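Local atomic coordinates of radical SAM domain protein (Methanothrix thermoacetophila, PDB entry 6Y1X), a protein that binds [4Fe-4S] clusters and, as the radical SAM carbide synthase NifB, takes part in maturing the iron-molybdenum cofactor of nitrogenase. Residues P222-K227 / Y253-I258; K227-I232 / R267-E272. All blocks are in the same frame, centred on the assembly; numbering follows the deposited sequence. Where two conformers were deposited one is given.

Interaction 1: P222-K227 / Y253-I258. With SO4 (sulfate ion), chain F.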
# COMPACT_ATOMS: atom_id res chain seq x y z
N PRO A 222 9.41 16.55 -0.47
CA PRO A 222 10.60 17.40 -0.57
C PRO A 222 10.99 17.98 0.78
O PRO A 222 10.14 18.43 1.55
CB PRO A 222 10.16 18.50 -1.55
CG PRO A 222 9.15 17.82 -2.40
CD PRO A 222 8.39 16.91 -1.47
N GLY A 223 12.28 17.91 1.08
CA GLY A 223 12.81 18.40 2.33
C GLY A 223 12.72 17.45 3.50
O GLY A 223 13.27 17.74 4.56
N ILE A 224 12.04 16.31 3.34
CA ILE A 224 11.88 15.38 4.45
C ILE A 224 12.51 14.03 4.13
O ILE A 224 13.39 13.57 4.87
CB ILE A 224 10.39 15.21 4.82
CG1 ILE A 224 9.82 16.57 5.24
CG2 ILE A 224 10.23 14.19 5.93
CD1 ILE A 224 8.51 16.49 5.97
N ASN A 225 12.09 13.39 3.03
CA ASN A 225 12.65 12.10 2.67
C ASN A 225 13.14 12.05 1.22
O ASN A 225 13.37 10.96 0.69
CB ASN A 225 11.65 10.96 2.92
CG ASN A 225 10.45 11.00 1.98
OD1 ASN A 225 10.32 11.87 1.12
ND2 ASN A 225 9.56 10.02 2.12
N ASP A 226 13.29 13.20 0.57
CA ASP A 226 13.54 13.20 -0.87
C ASP A 226 14.95 12.77 -1.24
O ASP A 226 15.17 12.36 -2.39
CB ASP A 226 13.22 14.58 -1.46
CG ASP A 226 14.07 15.69 -0.87
OD1 ASP A 226 14.03 15.87 0.37
OD2 ASP A 226 14.75 16.39 -1.64
N LYS A 227 15.92 12.83 -0.32
CA LYS A 227 17.17 12.11 -0.54
C LYS A 227 17.25 10.82 0.25
O LYS A 227 18.02 9.92 -0.12
CB LYS A 227 18.39 13.00 -0.25
CG LYS A 227 18.50 13.60 1.15
CD LYS A 227 19.72 14.53 1.20
CE LYS A 227 20.22 14.79 2.61
NZ LYS A 227 19.19 14.59 3.67
N TYR A 253 -3.07 18.43 4.51
CA TYR A 253 -2.95 18.39 5.98
C TYR A 253 -1.68 19.15 6.37
O TYR A 253 -1.48 20.27 5.88
CB TYR A 253 -3.04 16.95 6.45
CG TYR A 253 -3.04 16.77 7.96
CD1 TYR A 253 -3.63 17.73 8.79
CD2 TYR A 253 -2.48 15.65 8.54
CE1 TYR A 253 -3.64 17.56 10.16
CE2 TYR A 253 -2.49 15.47 9.92
CZ TYR A 253 -3.07 16.43 10.72
OH TYR A 253 -3.06 16.26 12.08
N LYS A 254 -0.81 18.59 7.21
CA LYS A 254 0.34 19.34 7.71
C LYS A 254 1.40 19.55 6.64
O LYS A 254 2.29 20.38 6.84
CB LYS A 254 0.94 18.63 8.92
CG LYS A 254 0.08 18.78 10.16
CD LYS A 254 0.60 17.95 11.32
CE LYS A 254 -0.17 18.27 12.59
NZ LYS A 254 0.38 17.56 13.77
N PHE A 255 1.30 18.87 5.50
CA PHE A 255 2.22 19.08 4.40
C PHE A 255 1.59 19.92 3.29
O PHE A 255 2.08 19.94 2.16
CB PHE A 255 2.68 17.73 3.83
CG PHE A 255 3.58 16.95 4.75
CD1 PHE A 255 4.15 17.54 5.87
CD2 PHE A 255 3.86 15.61 4.49
CE1 PHE A 255 4.98 16.81 6.71
CE2 PHE A 255 4.69 14.88 5.33
CZ PHE A 255 5.25 15.48 6.44
N ALA A 256 0.49 20.62 3.61
CA ALA A 256 -0.24 21.40 2.61
C ALA A 256 0.60 22.53 2.02
O ALA A 256 0.25 23.04 0.94
CB ALA A 256 -1.52 21.98 3.21
N HIS A 257 1.66 22.97 2.70
CA HIS A 257 2.46 24.07 2.20
C HIS A 257 3.68 23.61 1.42
O HIS A 257 4.34 24.43 0.78
CB HIS A 257 2.94 24.96 3.36
CG HIS A 257 1.84 25.61 4.14
ND1 HIS A 257 1.51 26.93 3.99
CD2 HIS A 257 1.02 25.11 5.10
CE1 HIS A 257 0.51 27.23 4.81
NE2 HIS A 257 0.21 26.14 5.50
N ILE A 258 3.99 22.31 1.45
CA ILE A 258 5.19 21.82 0.79
C ILE A 258 4.98 21.84 -0.72
O ILE A 258 3.94 21.41 -1.22
CB ILE A 258 5.54 20.40 1.29
CG1 ILE A 258 5.84 20.41 2.78
CG2 ILE A 258 6.72 19.84 0.51
CD1 ILE A 258 6.27 19.05 3.33
S SO4 F . 3.66 18.91 14.11
O1 SO4 F . 2.61 18.34 14.94
O2 SO4 F . 3.85 18.10 12.91
O3 SO4 F . 3.28 20.27 13.72
O4 SO4 F . 4.91 18.95 14.86
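In the conformer described, the methyl CD1 of I224 meets the ring of F255 obliquely, the two side chains approaching from opposite directions; the short 3.4 Å from I224 CD1 to F255 CZ is tentative, as I224 has two conformers. I224 reaches that far because its outer chain is extended (chi2 -164°), which puts CD1 at the leading end. The same methyl lies near I258, with 4.3 Å between I224 CD1 and I258 CD1. A second touch forms where I258 CG2 comes within 3.9 Å of P222 CD, an apolar pair, and 3.8 Å of P222 O.

Polar bonds within each loop and to its surroundings hold the segments. The G223 amide donates to D226 OD1 at 2.8 Å, reaching the carboxylate from 66° out of its plane, while N225 ties the loop back through OD1 to I221 N and through ND2 to V219 O and N166 O. A type I beta turn from F255 to I258 brings both residues to bear on the other loop, and I258 N bonds F255 O at 3.1 Å. F255 also packs on K64 and Y65, close to the cluster-ligating C63. K254 NZ bonds sulfate O1 at 2.6 Å and forms a salt bridge with D178; K64 also donates to this ion, probably a crystallisation component. Apolar packing, without a hydrogen bond, thus joins the two segments, which follow strands 213-220 and 243-248.

Interaction 2: K227-I232 / R267-E272; sequences KHVFDI and RAIQDE
V229 is the first residue of 227-232 to touch the neighbouring helix: its CG1 lies 4.1 Å from I269 CG2. With chi1 at 65°, CG1 sits between the backbone N and the carbonyl carbon, and from there it faces the other segment. The CG2 branch of I269, anti to its own backbone N, supplies the opposing methyl. Both residues also pack on strand 213-220, V229 against T218 and I269 against L220, so this part of the contact lies against the parallel sheet.

That setting belongs to the radical SAM fold, a partial TIM barrel in which helix 229-239 connects the parallel strands 213-220 and 243-248 in a beta-alpha-beta crossover; helix 263-273 follows the last strand and packs beside it. The backbones stay well apart, 8.7 Å between the CA atoms of F230 and I269.

F230, whose ring edge meets in plane the carbonyl O of K227 three residues before it, bridges the gap with its ring. The methylene CB of E272 makes the touch, coming to the F230 ring edge, near its plane, at 4.0 Å from CE1. L273 receives both V229 and F230 one residue past E272.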
# COMPACT_ATOMS: atom_id res chain seq x y z
N LYS A 227 15.92 12.83 -0.32
CA LYS A 227 17.17 12.11 -0.54
C LYS A 227 17.25 10.82 0.25
O LYS A 227 18.02 9.92 -0.12
CB LYS A 227 18.39 13.00 -0.25
CG LYS A 227 18.50 13.60 1.15
CD LYS A 227 19.72 14.53 1.20
CE LYS A 227 20.22 14.79 2.61
NZ LYS A 227 19.19 14.59 3.67
N HIS A 228 16.47 10.68 1.33
CA HIS A 228 16.43 9.43 2.08
C HIS A 228 15.87 8.28 1.25
O HIS A 228 16.12 7.12 1.57
CB HIS A 228 15.59 9.63 3.35
CG HIS A 228 15.51 8.42 4.23
ND1 HIS A 228 16.63 7.79 4.73
CD2 HIS A 228 14.45 7.76 4.73
CE1 HIS A 228 16.26 6.77 5.48
NE2 HIS A 228 14.94 6.73 5.50
N VAL A 229 15.12 8.58 0.19
CA VAL A 229 14.52 7.53 -0.63
C VAL A 229 15.59 6.60 -1.20
O VAL A 229 15.32 5.42 -1.45
CB VAL A 229 13.64 8.15 -1.74
CG1 VAL A 229 14.47 8.94 -2.74
CG2 VAL A 229 12.82 7.07 -2.44
N PHE A 230 16.81 7.10 -1.41
CA PHE A 230 17.91 6.23 -1.83
C PHE A 230 18.18 5.15 -0.78
O PHE A 230 18.37 3.97 -1.13
CB PHE A 230 19.16 7.05 -2.10
CG PHE A 230 19.10 7.85 -3.36
CD1 PHE A 230 19.55 7.32 -4.56
CD2 PHE A 230 18.62 9.15 -3.34
CE1 PHE A 230 19.50 8.07 -5.73
CE2 PHE A 230 18.57 9.91 -4.51
CZ PHE A 230 19.00 9.36 -5.70
N ASP A 231 18.20 5.53 0.50
CA ASP A 231 18.37 4.55 1.57
C ASP A 231 17.20 3.57 1.61
O ASP A 231 17.39 2.38 1.89
CB ASP A 231 18.50 5.26 2.91
CG ASP A 231 19.85 5.90 3.12
OD1 ASP A 231 20.84 5.47 2.49
OD2 ASP A 231 19.92 6.85 3.92
N ILE A 232 15.98 4.05 1.36
CA ILE A 232 14.82 3.16 1.32
C ILE A 232 14.99 2.12 0.23
O ILE A 232 14.78 0.92 0.45
CB ILE A 232 13.52 3.96 1.12
CG1 ILE A 232 13.29 4.93 2.28
CG2 ILE A 232 12.33 3.01 0.93
CD1 ILE A 232 12.13 5.87 2.02
N ARG A 267 11.03 12.10 -12.28
CA ARG A 267 11.62 11.16 -13.22
C ARG A 267 13.12 11.02 -12.99
O ARG A 267 13.68 9.93 -13.19
CB ARG A 267 11.34 11.59 -14.66
CG ARG A 267 9.87 11.82 -14.94
CD ARG A 267 9.60 11.88 -16.43
NE ARG A 267 8.41 12.68 -16.73
CZ ARG A 267 8.44 13.96 -17.06
NH1 ARG A 267 7.32 14.61 -17.31
NH2 ARG A 267 9.61 14.60 -17.14
N ALA A 268 13.79 12.10 -12.58
CA ALA A 268 15.23 12.02 -12.34
C ALA A 268 15.53 11.11 -11.17
O ALA A 268 16.46 10.29 -11.23
CB ALA A 268 15.80 13.42 -12.12
N ILE A 269 14.77 11.24 -10.08
CA ILE A 269 14.93 10.34 -8.94
C ILE A 269 14.60 8.91 -9.35
O ILE A 269 15.35 7.98 -9.04
CB ILE A 269 14.06 10.82 -7.76
CG1 ILE A 269 14.67 12.07 -7.14
CG2 ILE A 269 13.91 9.73 -6.73
CD1 ILE A 269 13.71 12.87 -6.29
N GLN A 270 13.49 8.72 -10.05
CA GLN A 270 13.08 7.38 -10.46
C GLN A 270 14.13 6.72 -11.35
O GLN A 270 14.43 5.54 -11.19
CB GLN A 270 11.74 7.44 -11.20
CG GLN A 270 10.52 7.52 -10.30
CD GLN A 270 9.24 7.61 -11.10
OE1 GLN A 270 9.20 8.24 -12.16
NE2 GLN A 270 8.18 6.98 -10.60
N ASP A 271 14.70 7.49 -12.28
CA ASP A 271 15.74 6.95 -13.16
C ASP A 271 16.95 6.49 -12.37
O ASP A 271 17.52 5.42 -12.65
CB ASP A 271 16.13 7.99 -14.20
CG ASP A 271 15.07 8.18 -15.25
OD1 ASP A 271 14.11 7.38 -15.26
OD2 ASP A 271 15.19 9.12 -16.06
N GLU A 272 17.37 7.27 -11.37
CA GLU A 272 18.50 6.87 -10.54
C GLU A 272 18.14 5.67 -9.67
O GLU A 272 18.97 4.77 -9.48
CB GLU A 272 18.95 8.04 -9.67
CG GLU A 272 19.79 9.08 -10.39
CD GLU A 272 21.27 8.92 -10.09
OE1 GLU A 272 21.65 7.90 -9.46
OE2 GLU A 272 22.06 9.81 -10.47

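In the fold
Interactions 1 and 2 have centres about 15 Å apart, and each centre is about 19 Å from that of the chain, on the same side. Their segments alternate along the sequence: 222-227 runs directly into 227-232 through the shared K227, and 253-258 precedes 267-272. The two contacts also meet in space, D226 O packing against I269 CD1 at 4.2 Å. Thus the loop and the start of the helix after strand 213-220 face, in turn, the loop and helix after strand 243-248. The F255 side chain of interaction 1 is about 7 Å from that of C63 and about 10 Å from a bound cluster, whereas interaction 2 lies away from the cluster sites.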